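Local coordinates for protein agarase (Microbulbifer thermotolerans, PDB 3WZ1) that hydrolyses internal beta-1,4-galactosidic linkages of agarose as an endo-acting beta-agarase, releasing neoagarotetraose as its main product, at residues Y100-E105 / V191-P196; S126-D131 / G227-M232; E134-D139 / E239-R244; A234-E239 / N262-D267. All coordinates share one frame; numbering follows the deposited sequence.

How the contacts relate
All four contacts lie in the GH16 catalytic domain, a beta-jelly roll. Contacts 1 and 2 are neighbours, their centres about 11 Å apart, and they touch where W193 meets L228 and I130. Contacts 2 and 3 share strand 128-135, which carries E129 and E134, the predicted nucleophile and proton donor; their centres are about 21 Å apart. Contacts 3 and 4 share E239, at the end of strand 232-239, their centres about 12 Å apart. Along the chain, contacts 1, 2 and 3 interleave their segments, whereas contact 4 opens after contacts 1 and 2 have closed. Contacts 2 and 3 thus hold the predicted catalytic strand, while contacts 1 and 4 join neighbouring parts of the jelly roll.

Contact 1. Residues Y100-E105 / V191-P196; sequences YPVYME and VYWRDP
Strands 102-105 and 191-195 run antiparallel, their axes coming within 4.7 Å. V102 and W193 form a hydrogen-bonded pair, with V102 N to W193 O at 3.0 Å; M104 and V191 form the next, and Y103 faces Y192 in the non-hydrogen-bonded pair between them. On the V102, M104 and W193 face, V102 CG1 lies 3.6 Å from W193 CE3, M104 SD makes a Met-aromatic contact at the edge of the broad indole, and W193 NE1 uses its N-H outside the pair, in a hydrogen bond to L228 O. Y100, before the cis peptide to P101, sets its CB over the five-membered ring of W193, 3.6 Å from the centroid. Its chi1 of 73° puts CG between backbone N and carbonyl carbon, carrying the ring to P196, whose CD lies over one face, 3.7 Å from the centroid. A serine in place of Y100 would probably leave P196 without its aromatic platform. Strands 102-109 and 187-195 thus pair in the GH16 jelly roll, burying side chains on both faces.

Contact 2. Residues S126-D131 / G227-M232; sequences STEEID and GLSKPM. With NA (sodium ion), chain C.
E128 OE2 binds the sodium ion at 2.3 Å, and the loop 227-232 supplies two more ligands, G227 O and S229 OG. This is a metal site that ties a loop of the GH16 jelly roll to the strand carrying the predicted nucleophile, E129. T226 and water 2 complete the observed shell; all the ligands are oxygens, as suits a hard cation. S229 can serve because its chi1 of 64° swings the short hydroxyl to the metal, 2.4 Å from OG.

The other carboxylate oxygen fixes the rotation of E128. Its OE1 accepts S229 N at 2.9 Å and K230 N at 3.0 Å, the two amides arriving from opposite faces of the carboxylate plane, both on the syn side. The K230 bond is nearly straight, at 173°. Further out, the extended K230 chain crosses E128 at about a right angle, and its ammonium reaches both D125, in a salt bridge, and T127. Water 1 donates to E128 OE2 and accepts from K230 NZ. Beside the carboxylate, the extended, unbranched M232 brings its CE to 3.8 Å from I130 CD1 and against E128 CB. K230 NZ donates to T127 OG1 over 2.9 Å.

Contact 3. Residues E134-D139 / E239-R244; sequences EAYGSD and EDQNWR
Q241 reaches from the N-cap position of helix 242-245 toward Y136 and E134, and its amide meets both. From CB the chain runs with CG anti to the carbonyl carbon (chi1 -61°) and then extended through CD, so that CB and CG act as a spacer carrying the flat amide between the two partners. At the tip the two amide atoms divide the work. OE1 accepts twice: from Y136 OH at 2.6 Å, the hydroxyl oxygen standing 21° out of the carbonyl plane, and from W243 NE1 at 2.9 Å, with Q241 OE1 lying in the plane of the indole. NE2 donates twice, to E134 OE2 at 3.0 Å and to E239 OE1 at 2.9 Å, each carboxylate being met from above its plane. Four bonds therefore fix the amide's orientation, and glutamine suits the place because it offers both an acceptor and a two-hydrogen donor. NE2 joins the two carboxylates, whose E134 OE2 and E239 OE1 stand 4.9 Å apart.

Around it, the edge of W243 turns to the face of Y136 in an offset edge-to-face pair, with planes at 81°. R244 CD and NH2 pass beside the same tyrosine, while NH1 and NH2 hydrogen-bond to Q143 and the V114 carbonyl. E134 OE1 is hydrogen-bonded to H151. Q241 is thus a second-shell residue for E134, the predicted proton donor of this GH16 active site.

Contact 4. Residues A234-E239 / N262-D267; sequences AIINME and NTYYVD. With NA (sodium ion), chain B.
I236 and M238 project from strand 234-239 against Y264 and V266 of antiparallel strand 264-266, the axes of the two segments coming within 8.8 Å. The Y264 ring is wedged between I236 on one side of its plane and M238 on the other. With CG anti to the backbone N (chi1 161°), the ring extends toward the other strand, bringing CE2 to 3.3 Å from N237 O. The branched I236 provides a small knob, CG2, which nestles between Y264 CE2 and V266 CG2, 3.9 Å from each. On the other flank M238 slides past Y264 in the opposite direction; its unbranched chain bends at chi3 (-81°), placing CE 3.5 Å from N262 O. Replacing Y264 with an alanine would probably strip I236 CG2 of its ring contact and leave M238 CG the CB but not the ring, opening a hollow. Beyond V266, D267 O and OD1 bind a sodium ion with D4, D28 and G72. Interlocked apolar side chains between facing strands are characteristic of a beta-jelly roll core.

Contact 1. Residues Y100-E105 / V191-P196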
loop_
_atom_site.group_PDB
_atom_site.type_symbol
_atom_site.label_atom_id
_atom_site.label_comp_id
_atom_site.label_asym_id
_atom_site.label_seq_id
_atom_site.Cartn_x
_atom_site.Cartn_y
_atom_site.Cartn_z
ATOM N N TYR A 100 7.670 4.999 -13.579
ATOM C CA TYR A 100 8.231 6.301 -13.236
ATOM C C TYR A 100 8.317 7.151 -14.505
ATOM O O TYR A 100 8.402 6.606 -15.602
ATOM C CB TYR A 100 9.619 6.164 -12.618
ATOM C CG TYR A 100 10.694 5.790 -13.613
ATOM C CD1 TYR A 100 11.318 6.768 -14.373
ATOM C CD2 TYR A 100 11.092 4.469 -13.794
ATOM C CE1 TYR A 100 12.296 6.444 -15.294
ATOM C CE2 TYR A 100 12.048 4.136 -14.744
ATOM C CZ TYR A 100 12.658 5.143 -15.479
ATOM O OH TYR A 100 13.662 4.838 -16.394
ATOM N N PRO A 101 8.264 8.479 -14.361
ATOM C CA PRO A 101 7.969 9.221 -13.149
ATOM C C PRO A 101 6.472 9.238 -12.858
ATOM O O PRO A 101 5.654 9.431 -13.768
ATOM C CB PRO A 101 8.452 10.638 -13.473
ATOM C CG PRO A 101 8.278 10.749 -14.962
ATOM C CD PRO A 101 8.479 9.363 -15.523
ATOM N N VAL A 102 6.121 9.055 -11.588
ATOM C CA VAL A 102 4.732 9.053 -11.203
ATOM C C VAL A 102 4.601 9.331 -9.718
ATOM O O VAL A 102 5.412 8.848 -8.932
ATOM C CB VAL A 102 4.054 7.700 -11.576
ATOM C CG1 VAL A 102 4.712 6.531 -10.842
ATOM C CG2 VAL A 102 2.553 7.746 -11.334
ATOM N N TYR A 103 3.598 10.129 -9.355
ATOM C CA TYR A 103 3.240 10.339 -7.944
ATOM C C TYR A 103 2.050 9.451 -7.629
ATOM O O TYR A 103 1.062 9.490 -8.344
ATOM C CB TYR A 103 2.883 11.812 -7.664
ATOM C CG TYR A 103 2.506 12.074 -6.229
ATOM C CD1 TYR A 103 3.476 12.095 -5.226
ATOM C CD2 TYR A 103 1.173 12.263 -5.856
ATOM C CE1 TYR A 103 3.145 12.317 -3.905
ATOM C CE2 TYR A 103 0.838 12.465 -4.529
ATOM C CZ TYR A 103 1.824 12.483 -3.559
ATOM O OH TYR A 103 1.498 12.698 -2.234
ATOM N N MET A 104 2.154 8.664 -6.561
ATOM C CA MET A 104 1.166 7.626 -6.227
ATOM C C MET A 104 0.742 7.822 -4.777
ATOM O O MET A 104 1.596 7.793 -3.896
ATOM C CB MET A 104 1.811 6.244 -6.384
ATOM C CG MET A 104 2.599 6.096 -7.668
ATOM S SD MET A 104 3.384 4.462 -7.895
ATOM C CE MET A 104 4.564 4.455 -6.566
ATOM N N GLU A 105 -0.555 8.006 -4.532
ATOM C CA GLU A 105 -1.026 8.413 -3.205
ATOM C C GLU A 105 -2.330 7.749 -2.835
ATOM O O GLU A 105 -3.224 7.613 -3.678
ATOM C CB GLU A 105 -1.190 9.928 -3.184
ATOM C CG GLU A 105 -1.485 10.522 -1.811
ATOM C CD GLU A 105 -1.977 11.936 -1.951
ATOM O OE1 GLU A 105 -3.185 12.106 -2.255
ATOM O OE2 GLU A 105 -1.174 12.817 -1.716
ATOM N N VAL A 191 3.990 8.526 -2.591
ATOM C CA VAL A 191 5.388 8.472 -3.019
ATOM C C VAL A 191 5.519 9.099 -4.399
ATOM O O VAL A 191 4.695 8.850 -5.292
ATOM C CB VAL A 191 5.945 7.029 -3.024
ATOM C CG1 VAL A 191 7.349 6.949 -3.634
ATOM C CG2 VAL A 191 5.994 6.480 -1.617
ATOM N N TYR A 192 6.560 9.923 -4.558
ATOM C CA TYR A 192 7.006 10.296 -5.883
ATOM C C TYR A 192 8.077 9.315 -6.286
ATOM O O TYR A 192 9.194 9.343 -5.749
ATOM C CB TYR A 192 7.540 11.722 -5.949
ATOM C CG TYR A 192 7.870 12.209 -7.362
ATOM C CD1 TYR A 192 7.296 11.629 -8.493
ATOM C CD2 TYR A 192 8.727 13.289 -7.555
ATOM C CE1 TYR A 192 7.585 12.085 -9.766
ATOM C CE2 TYR A 192 8.994 13.763 -8.816
ATOM C CZ TYR A 192 8.431 13.155 -9.917
ATOM O OH TYR A 192 8.710 13.644 -11.199
ATOM N N TRP A 193 7.705 8.419 -7.200
ATOM C CA TRP A 193 8.641 7.513 -7.833
ATOM C C TRP A 193 9.166 8.270 -9.046
ATOM O O TRP A 193 8.583 8.228 -10.132
ATOM C CB TRP A 193 7.926 6.231 -8.215
ATOM C CG TRP A 193 8.703 5.199 -8.973
ATOM C CD1 TRP A 193 10.055 5.061 -9.062
ATOM C CD2 TRP A 193 8.136 4.119 -9.715
ATOM N NE1 TRP A 193 10.372 3.962 -9.835
ATOM C CE2 TRP A 193 9.203 3.377 -10.268
ATOM C CE3 TRP A 193 6.813 3.713 -9.983
ATOM C CZ2 TRP A 193 8.984 2.247 -11.038
ATOM C CZ3 TRP A 193 6.603 2.619 -10.775
ATOM C CH2 TRP A 193 7.686 1.883 -11.288
ATOM N N ARG A 194 10.255 9.009 -8.832
ATOM C CA ARG A 194 10.776 9.939 -9.836
ATOM C C ARG A 194 11.570 9.256 -10.935
ATOM O O ARG A 194 11.393 9.569 -12.114
ATOM C CB ARG A 194 11.639 11.016 -9.187
ATOM C CG ARG A 194 12.059 12.133 -10.136
ATOM C CD ARG A 194 13.022 13.064 -9.418
ATOM N NE ARG A 194 14.357 12.480 -9.344
ATOM C CZ ARG A 194 15.374 12.998 -8.677
ATOM N NH1 ARG A 194 15.233 14.119 -7.975
ATOM N NH2 ARG A 194 16.545 12.392 -8.728
ATOM N N ASP A 195 12.440 8.337 -10.526
ATOM C CA ASP A 195 13.308 7.601 -11.433
ATOM C C ASP A 195 13.791 6.369 -10.674
ATOM O O ASP A 195 13.427 6.189 -9.511
ATOM C CB ASP A 195 14.441 8.518 -11.961
ATOM C CG ASP A 195 15.347 9.046 -10.873
ATOM O OD1 ASP A 195 15.964 8.235 -10.145
ATOM O OD2 ASP A 195 15.469 10.288 -10.755
ATOM N N PRO A 196 14.571 5.486 -11.313
ATOM C CA PRO A 196 14.890 4.227 -10.661
ATOM C C PRO A 196 15.713 4.352 -9.382
ATOM O O PRO A 196 15.848 3.372 -8.668
ATOM C CB PRO A 196 15.702 3.483 -11.735
ATOM C CG PRO A 196 15.139 3.994 -13.018
ATOM C CD PRO A 196 14.927 5.462 -12.736
#

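Contact 2. Residues S126-D131 / G227-M232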
loop_
_atom_site.group_PDB
_atom_site.type_symbol
_atom_site.label_atom_id
_atom_site.label_comp_id
_atom_site.label_asym_id
_atom_site.label_seq_id
_atom_site.Cartn_x
_atom_site.Cartn_y
_atom_site.Cartn_z
ATOM N N SER A 126 7.794 -9.908 -9.638
ATOM C CA SER A 126 8.003 -9.901 -8.177
ATOM C C SER A 126 9.425 -9.589 -7.716
ATOM O O SER A 126 9.815 -9.990 -6.622
ATOM C CB SER A 126 7.547 -11.226 -7.548
ATOM O OG SER A 126 6.172 -11.411 -7.733
ATOM N N THR A 127 10.194 -8.848 -8.518
ATOM C CA THR A 127 11.553 -8.499 -8.143
ATOM C C THR A 127 11.705 -7.075 -7.633
ATOM O O THR A 127 12.680 -6.781 -6.969
ATOM C CB THR A 127 12.555 -8.694 -9.306
ATOM O OG1 THR A 127 12.231 -7.824 -10.399
ATOM C CG2 THR A 127 12.566 -10.153 -9.766
ATOM N N GLU A 128 10.740 -6.192 -7.932
ATOM C CA GLU A 128 10.849 -4.778 -7.567
ATOM C C GLU A 128 9.544 -4.304 -6.948
ATOM O O GLU A 128 8.469 -4.515 -7.526
ATOM C CB GLU A 128 11.239 -3.927 -8.789
ATOM C CG GLU A 128 12.625 -4.270 -9.320
ATOM C CD GLU A 128 13.020 -3.548 -10.578
ATOM O OE1 GLU A 128 12.384 -2.528 -10.950
ATOM O OE2 GLU A 128 13.998 -4.045 -11.211
ATOM N N GLU A 129 9.654 -3.671 -5.778
ATOM C CA GLU A 129 8.510 -3.307 -4.943
ATOM C C GLU A 129 8.704 -1.934 -4.320
ATOM O O GLU A 129 9.792 -1.631 -3.820
ATOM C CB GLU A 129 8.329 -4.348 -3.826
ATOM C CG GLU A 129 7.343 -3.959 -2.717
ATOM C CD GLU A 129 7.110 -5.057 -1.692
ATOM O OE1 GLU A 129 7.531 -6.218 -1.923
ATOM O OE2 GLU A 129 6.497 -4.775 -0.643
ATOM N N ILE A 130 7.643 -1.123 -4.319
ATOM C CA ILE A 130 7.606 0.134 -3.563
ATOM C C ILE A 130 6.414 0.082 -2.615
ATOM O O ILE A 130 5.295 -0.202 -3.053
ATOM C CB ILE A 130 7.498 1.347 -4.496
ATOM C CG1 ILE A 130 8.745 1.421 -5.391
ATOM C CG2 ILE A 130 7.347 2.649 -3.710
ATOM C CD1 ILE A 130 8.643 2.373 -6.567
ATOM N N ASP A 131 6.665 0.319 -1.323
ATOM C CA ASP A 131 5.618 0.330 -0.285
ATOM C C ASP A 131 5.261 1.738 0.156
ATOM O O ASP A 131 6.073 2.403 0.848
ATOM C CB ASP A 131 6.097 -0.448 0.917
ATOM C CG ASP A 131 6.566 -1.805 0.543
ATOM O OD1 ASP A 131 5.706 -2.555 0.000
ATOM O OD2 ASP A 131 7.760 -2.101 0.732
ATOM N N GLY A 227 18.019 -0.345 -11.008
ATOM C CA GLY A 227 17.186 0.321 -10.002
ATOM C C GLY A 227 15.725 -0.078 -10.056
ATOM O O GLY A 227 15.354 -1.107 -10.621
ATOM N N LEU A 228 14.883 0.772 -9.472
ATOM C CA LEU A 228 13.433 0.538 -9.442
ATOM C C LEU A 228 12.852 1.062 -10.735
ATOM O O LEU A 228 12.474 2.224 -10.843
ATOM C CB LEU A 228 12.822 1.231 -8.237
ATOM C CG LEU A 228 13.313 0.721 -6.892
ATOM C CD1 LEU A 228 12.869 1.648 -5.779
ATOM C CD2 LEU A 228 12.824 -0.704 -6.668
ATOM N N SER A 229 12.842 0.200 -11.739
ATOM C CA SER A 229 12.596 0.613 -13.132
ATOM C C SER A 229 11.508 -0.162 -13.857
ATOM O O SER A 229 11.020 0.298 -14.884
ATOM C CB SER A 229 13.902 0.512 -13.918
ATOM O OG SER A 229 14.345 -0.840 -13.992
ATOM N N LYS A 230 11.133 -1.341 -13.356
ATOM C CA LYS A 230 10.124 -2.156 -14.001
ATOM C C LYS A 230 8.741 -1.562 -13.773
ATOM O O LYS A 230 8.502 -0.923 -12.735
ATOM C CB LYS A 230 10.173 -3.597 -13.483
ATOM C CG LYS A 230 11.476 -4.295 -13.847
ATOM C CD LYS A 230 11.691 -5.622 -13.133
ATOM C CE LYS A 230 12.992 -6.224 -13.635
ATOM N NZ LYS A 230 13.408 -7.500 -12.998
ATOM N N PRO A 231 7.819 -1.758 -14.733
ATOM C CA PRO A 231 6.452 -1.321 -14.448
ATOM C C PRO A 231 5.911 -2.026 -13.211
ATOM O O PRO A 231 6.227 -3.201 -12.987
ATOM C CB PRO A 231 5.676 -1.748 -15.684
ATOM C CG PRO A 231 6.709 -1.930 -16.759
ATOM C CD PRO A 231 7.924 -2.417 -16.049
ATOM N N MET A 232 5.135 -1.312 -12.396
ATOM C CA MET A 232 4.612 -1.913 -11.171
ATOM C C MET A 232 3.108 -1.753 -11.078
ATOM O O MET A 232 2.555 -0.695 -11.395
ATOM C CB MET A 232 5.241 -1.289 -9.927
ATOM C CG MET A 232 6.742 -1.476 -9.838
ATOM S SD MET A 232 7.358 -0.827 -8.277
ATOM C CE MET A 232 9.116 -0.771 -8.640
HETATM NA NA NA C . 15.098 -2.508 -12.498
HETATM O O HOH W 1 15.222 -6.338 -10.966
HETATM O O HOH W 2 14.917 -3.673 -14.828
#

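Contact 3. Residues E134-D139 / E239-R244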
loop_
_atom_site.group_PDB
_atom_site.type_symbol
_atom_site.label_atom_id
_atom_site.label_comp_id
_atom_site.label_asym_id
_atom_site.label_seq_id
_atom_site.Cartn_x
_atom_site.Cartn_y
_atom_site.Cartn_z
ATOM N N GLU A 134 2.341 0.918 4.419
ATOM C CA GLU A 134 2.521 -0.383 5.060
ATOM C C GLU A 134 2.601 -0.090 6.543
ATOM O O GLU A 134 3.572 0.512 7.007
ATOM C CB GLU A 134 3.771 -1.112 4.579
ATOM C CG GLU A 134 3.981 -2.448 5.273
ATOM C CD GLU A 134 5.086 -3.265 4.654
ATOM O OE1 GLU A 134 6.282 -2.899 4.782
ATOM O OE2 GLU A 134 4.764 -4.272 3.976
ATOM N N ALA A 135 1.570 -0.471 7.274
ATOM C CA ALA A 135 1.488 -0.070 8.655
ATOM C C ALA A 135 0.553 -0.982 9.410
ATOM O O ALA A 135 -0.306 -1.654 8.806
ATOM C CB ALA A 135 1.004 1.362 8.737
ATOM N N TYR A 136 0.714 -0.997 10.733
ATOM C CA TYR A 136 0.048 -1.975 11.593
ATOM C C TYR A 136 -0.719 -1.169 12.635
ATOM O O TYR A 136 -0.092 -0.514 13.493
ATOM C CB TYR A 136 1.086 -2.943 12.201
ATOM C CG TYR A 136 2.062 -3.425 11.144
ATOM C CD1 TYR A 136 3.148 -2.632 10.782
ATOM C CD2 TYR A 136 1.882 -4.649 10.455
ATOM C CE1 TYR A 136 4.011 -3.004 9.775
ATOM C CE2 TYR A 136 2.763 -5.040 9.462
ATOM C CZ TYR A 136 3.819 -4.208 9.108
ATOM O OH TYR A 136 4.716 -4.545 8.115
ATOM N N GLY A 137 -2.042 -1.140 12.526
ATOM C CA GLY A 137 -2.872 -0.222 13.321
ATOM C C GLY A 137 -3.201 -0.622 14.750
ATOM O O GLY A 137 -3.733 0.198 15.492
ATOM N N SER A 138 -2.859 -1.854 15.134
ATOM C CA SER A 138 -3.326 -2.467 16.387
ATOM C C SER A 138 -3.196 -1.590 17.623
ATOM O O SER A 138 -2.115 -1.081 17.904
ATOM C CB SER A 138 -2.544 -3.732 16.673
ATOM O OG SER A 138 -3.089 -4.337 17.828
ATOM N N ASP A 139 -4.287 -1.518 18.381
ATOM C CA ASP A 139 -4.307 -0.864 19.695
ATOM C C ASP A 139 -4.001 -1.854 20.833
ATOM O O ASP A 139 -4.219 -1.521 22.007
ATOM C CB ASP A 139 -5.645 -0.135 19.918
ATOM C CG ASP A 139 -6.864 -1.080 20.035
ATOM O OD1 ASP A 139 -6.693 -2.316 20.001
ATOM O OD2 ASP A 139 -8.006 -0.552 20.134
ATOM N N GLU A 239 -2.298 -7.891 4.821
ATOM C CA GLU A 239 -1.441 -9.078 4.899
ATOM C C GLU A 239 -1.217 -9.493 6.338
ATOM O O GLU A 239 -0.939 -8.658 7.212
ATOM C CB GLU A 239 -0.086 -8.819 4.257
ATOM C CG GLU A 239 -0.151 -8.665 2.744
ATOM C CD GLU A 239 1.175 -8.291 2.103
ATOM O OE1 GLU A 239 2.223 -8.303 2.808
ATOM O OE2 GLU A 239 1.163 -7.969 0.881
ATOM N N ASP A 240 -1.273 -10.795 6.567
ATOM C CA ASP A 240 -0.668 -11.401 7.743
ATOM C C ASP A 240 0.735 -11.759 7.268
ATOM O O ASP A 240 0.893 -12.639 6.410
ATOM C CB ASP A 240 -1.455 -12.633 8.182
ATOM C CG ASP A 240 -0.816 -13.334 9.337
ATOM O OD1 ASP A 240 -1.125 -12.978 10.508
ATOM O OD2 ASP A 240 0.044 -14.195 9.070
ATOM N N GLN A 241 1.742 -11.036 7.760
ATOM C CA GLN A 241 3.104 -11.142 7.252
ATOM C C GLN A 241 3.934 -12.095 8.099
ATOM O O GLN A 241 3.761 -12.156 9.320
ATOM C CB GLN A 241 3.760 -9.762 7.182
ATOM C CG GLN A 241 3.007 -8.816 6.249
ATOM C CD GLN A 241 3.631 -7.442 6.139
ATOM O OE1 GLN A 241 4.264 -6.931 7.083
ATOM N NE2 GLN A 241 3.437 -6.812 4.991
ATOM N N ASN A 242 4.838 -12.818 7.462
ATOM C CA ASN A 242 5.603 -13.840 8.172
ATOM C C ASN A 242 6.430 -13.304 9.350
ATOM O O ASN A 242 6.477 -13.949 10.391
ATOM C CB ASN A 242 6.543 -14.597 7.247
ATOM C CG ASN A 242 5.817 -15.544 6.324
ATOM O OD1 ASN A 242 5.620 -16.732 6.628
ATOM N ND2 ASN A 242 5.412 -15.040 5.210
ATOM N N TRP A 243 7.041 -12.137 9.197
ATOM C CA TRP A 243 7.874 -11.599 10.284
ATOM C C TRP A 243 7.037 -11.365 11.545
ATOM O O TRP A 243 7.589 -11.271 12.641
ATOM C CB TRP A 243 8.635 -10.321 9.867
ATOM C CG TRP A 243 7.778 -9.117 9.776
ATOM C CD1 TRP A 243 6.882 -8.800 8.776
ATOM C CD2 TRP A 243 7.676 -8.070 10.738
ATOM N NE1 TRP A 243 6.254 -7.626 9.062
ATOM C CE2 TRP A 243 6.710 -7.151 10.263
ATOM C CE3 TRP A 243 8.322 -7.804 11.955
ATOM C CZ2 TRP A 243 6.370 -6.001 10.953
ATOM C CZ3 TRP A 243 7.983 -6.653 12.642
ATOM C CH2 TRP A 243 7.002 -5.762 12.144
ATOM N N ARG A 244 5.709 -11.246 11.389
ATOM C CA ARG A 244 4.800 -11.141 12.519
ATOM C C ARG A 244 4.300 -12.520 12.966
ATOM O O ARG A 244 4.535 -12.926 14.109
ATOM C CB ARG A 244 3.619 -10.217 12.179
ATOM C CG ARG A 244 4.033 -8.853 11.602
ATOM C CD ARG A 244 3.215 -7.717 12.182
ATOM N NE ARG A 244 3.750 -7.291 13.472
ATOM C CZ ARG A 244 3.151 -6.442 14.298
ATOM N NH1 ARG A 244 3.770 -6.122 15.438
ATOM N NH2 ARG A 244 1.958 -5.919 14.031
#

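Contact 4. Residues A234-E239 / N262-D267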
loop_
_atom_site.group_PDB
_atom_site.type_symbol
_atom_site.label_atom_id
_atom_site.label_comp_id
_atom_site.label_asym_id
_atom_site.label_seq_id
_atom_site.Cartn_x
_atom_site.Cartn_y
_atom_site.Cartn_z
ATOM N N ALA A 234 -0.401 -1.490 -8.963
ATOM C CA ALA A 234 -0.915 -1.009 -7.687
ATOM C C ALA A 234 -1.673 -2.111 -6.974
ATOM O O ALA A 234 -2.523 -2.766 -7.588
ATOM C CB ALA A 234 -1.821 0.184 -7.930
ATOM N N ILE A 235 -1.405 -2.283 -5.679
ATOM C CA ILE A 235 -2.049 -3.310 -4.881
ATOM C C ILE A 235 -2.528 -2.677 -3.587
ATOM O O ILE A 235 -1.796 -1.935 -2.921
ATOM C CB ILE A 235 -1.075 -4.476 -4.573
ATOM C CG1 ILE A 235 -0.434 -5.001 -5.876
ATOM C CG2 ILE A 235 -1.777 -5.578 -3.813
ATOM C CD1 ILE A 235 0.723 -5.955 -5.638
ATOM N N ILE A 236 -3.766 -2.989 -3.241
ATOM C CA ILE A 236 -4.349 -2.544 -1.974
ATOM C C ILE A 236 -4.770 -3.812 -1.268
ATOM O O ILE A 236 -5.593 -4.562 -1.786
ATOM C CB ILE A 236 -5.547 -1.616 -2.172
ATOM C CG1 ILE A 236 -5.173 -0.399 -3.043
ATOM C CG2 ILE A 236 -6.060 -1.165 -0.798
ATOM C CD1 ILE A 236 -6.373 0.280 -3.673
ATOM N N ASN A 237 -4.210 -4.086 -0.100
ATOM C CA ASN A 237 -4.554 -5.309 0.588
ATOM C C ASN A 237 -4.396 -5.175 2.082
ATOM O O ASN A 237 -3.968 -4.120 2.571
ATOM C CB ASN A 237 -3.748 -6.502 0.030
ATOM C CG ASN A 237 -2.309 -6.541 0.502
ATOM O OD1 ASN A 237 -1.962 -5.978 1.542
ATOM N ND2 ASN A 237 -1.461 -7.231 -0.242
ATOM N N MET A 238 -4.748 -6.238 2.806
ATOM C CA MET A 238 -4.109 -6.508 4.085
ATOM C C MET A 238 -3.285 -7.769 3.945
ATOM O O MET A 238 -3.534 -8.599 3.073
ATOM C CB MET A 238 -5.083 -6.678 5.240
ATOM C CG MET A 238 -5.591 -5.368 5.826
ATOM S SD MET A 238 -6.491 -5.547 7.367
ATOM C CE MET A 238 -8.092 -6.033 6.803
ATOM N N GLU A 239 -2.298 -7.891 4.821
ATOM C CA GLU A 239 -1.441 -9.078 4.899
ATOM C C GLU A 239 -1.217 -9.493 6.338
ATOM O O GLU A 239 -0.939 -8.658 7.212
ATOM C CB GLU A 239 -0.086 -8.819 4.257
ATOM C CG GLU A 239 -0.151 -8.665 2.744
ATOM C CD GLU A 239 1.175 -8.291 2.103
ATOM O OE1 GLU A 239 2.223 -8.303 2.808
ATOM O OE2 GLU A 239 1.163 -7.969 0.881
ATOM N N ASN A 262 -11.803 -4.771 12.178
ATOM C CA ASN A 262 -11.268 -5.758 11.244
ATOM C C ASN A 262 -11.178 -5.266 9.808
ATOM O O ASN A 262 -10.884 -6.049 8.905
ATOM C CB ASN A 262 -12.102 -7.056 11.340
ATOM C CG ASN A 262 -13.526 -6.891 10.836
ATOM O OD1 ASN A 262 -13.919 -5.848 10.324
ATOM N ND2 ASN A 262 -14.317 -7.959 10.970
ATOM N N THR A 263 -11.384 -3.969 9.591
ATOM C CA THR A 263 -11.479 -3.450 8.238
ATOM C C THR A 263 -10.589 -2.232 8.027
ATOM O O THR A 263 -10.538 -1.323 8.866
ATOM C CB THR A 263 -12.943 -3.125 7.869
ATOM O OG1 THR A 263 -13.738 -4.304 8.066
ATOM C CG2 THR A 263 -13.070 -2.700 6.432
ATOM N N TYR A 264 -9.927 -2.245 6.869
ATOM C CA TYR A 264 -9.021 -1.179 6.382
ATOM C C TYR A 264 -9.768 -0.450 5.291
ATOM O O TYR A 264 -10.300 -1.087 4.389
ATOM C CB TYR A 264 -7.760 -1.863 5.842
ATOM C CG TYR A 264 -6.819 -1.130 4.902
ATOM C CD1 TYR A 264 -6.436 0.198 5.106
ATOM C CD2 TYR A 264 -6.239 -1.800 3.844
ATOM C CE1 TYR A 264 -5.543 0.813 4.262
ATOM C CE2 TYR A 264 -5.310 -1.191 3.009
ATOM C CZ TYR A 264 -4.986 0.129 3.202
ATOM O OH TYR A 264 -4.062 0.743 2.352
ATOM N N TYR A 265 -9.860 0.876 5.381
ATOM C CA TYR A 265 -10.672 1.666 4.443
ATOM C C TYR A 265 -9.820 2.597 3.624
ATOM O O TYR A 265 -8.925 3.246 4.164
ATOM C CB TYR A 265 -11.720 2.527 5.175
ATOM C CG TYR A 265 -12.730 1.738 5.946
ATOM C CD1 TYR A 265 -13.852 1.215 5.331
ATOM C CD2 TYR A 265 -12.561 1.523 7.305
ATOM C CE1 TYR A 265 -14.790 0.494 6.052
ATOM C CE2 TYR A 265 -13.480 0.788 8.023
ATOM C CZ TYR A 265 -14.590 0.294 7.394
ATOM O OH TYR A 265 -15.501 -0.462 8.124
ATOM N N VAL A 266 -10.116 2.672 2.334
ATOM C CA VAL A 266 -9.394 3.561 1.424
ATOM C C VAL A 266 -10.387 4.516 0.789
ATOM O O VAL A 266 -11.268 4.108 0.045
ATOM C CB VAL A 266 -8.608 2.735 0.385
ATOM C CG1 VAL A 266 -7.943 3.649 -0.649
ATOM C CG2 VAL A 266 -7.583 1.866 1.093
ATOM N N ASP A 267 -10.247 5.803 1.104
ATOM C CA ASP A 267 -11.082 6.853 0.512
ATOM C C ASP A 267 -10.741 7.067 -0.957
ATOM O O ASP A 267 -11.627 7.264 -1.801
ATOM C CB ASP A 267 -10.919 8.172 1.294
ATOM C CG ASP A 267 -11.977 9.192 0.955
ATOM O OD1 ASP A 267 -13.095 8.831 0.537
ATOM O OD2 ASP A 267 -11.682 10.399 1.116
HETATM NA NA NA B . -13.770 8.114 -1.655
#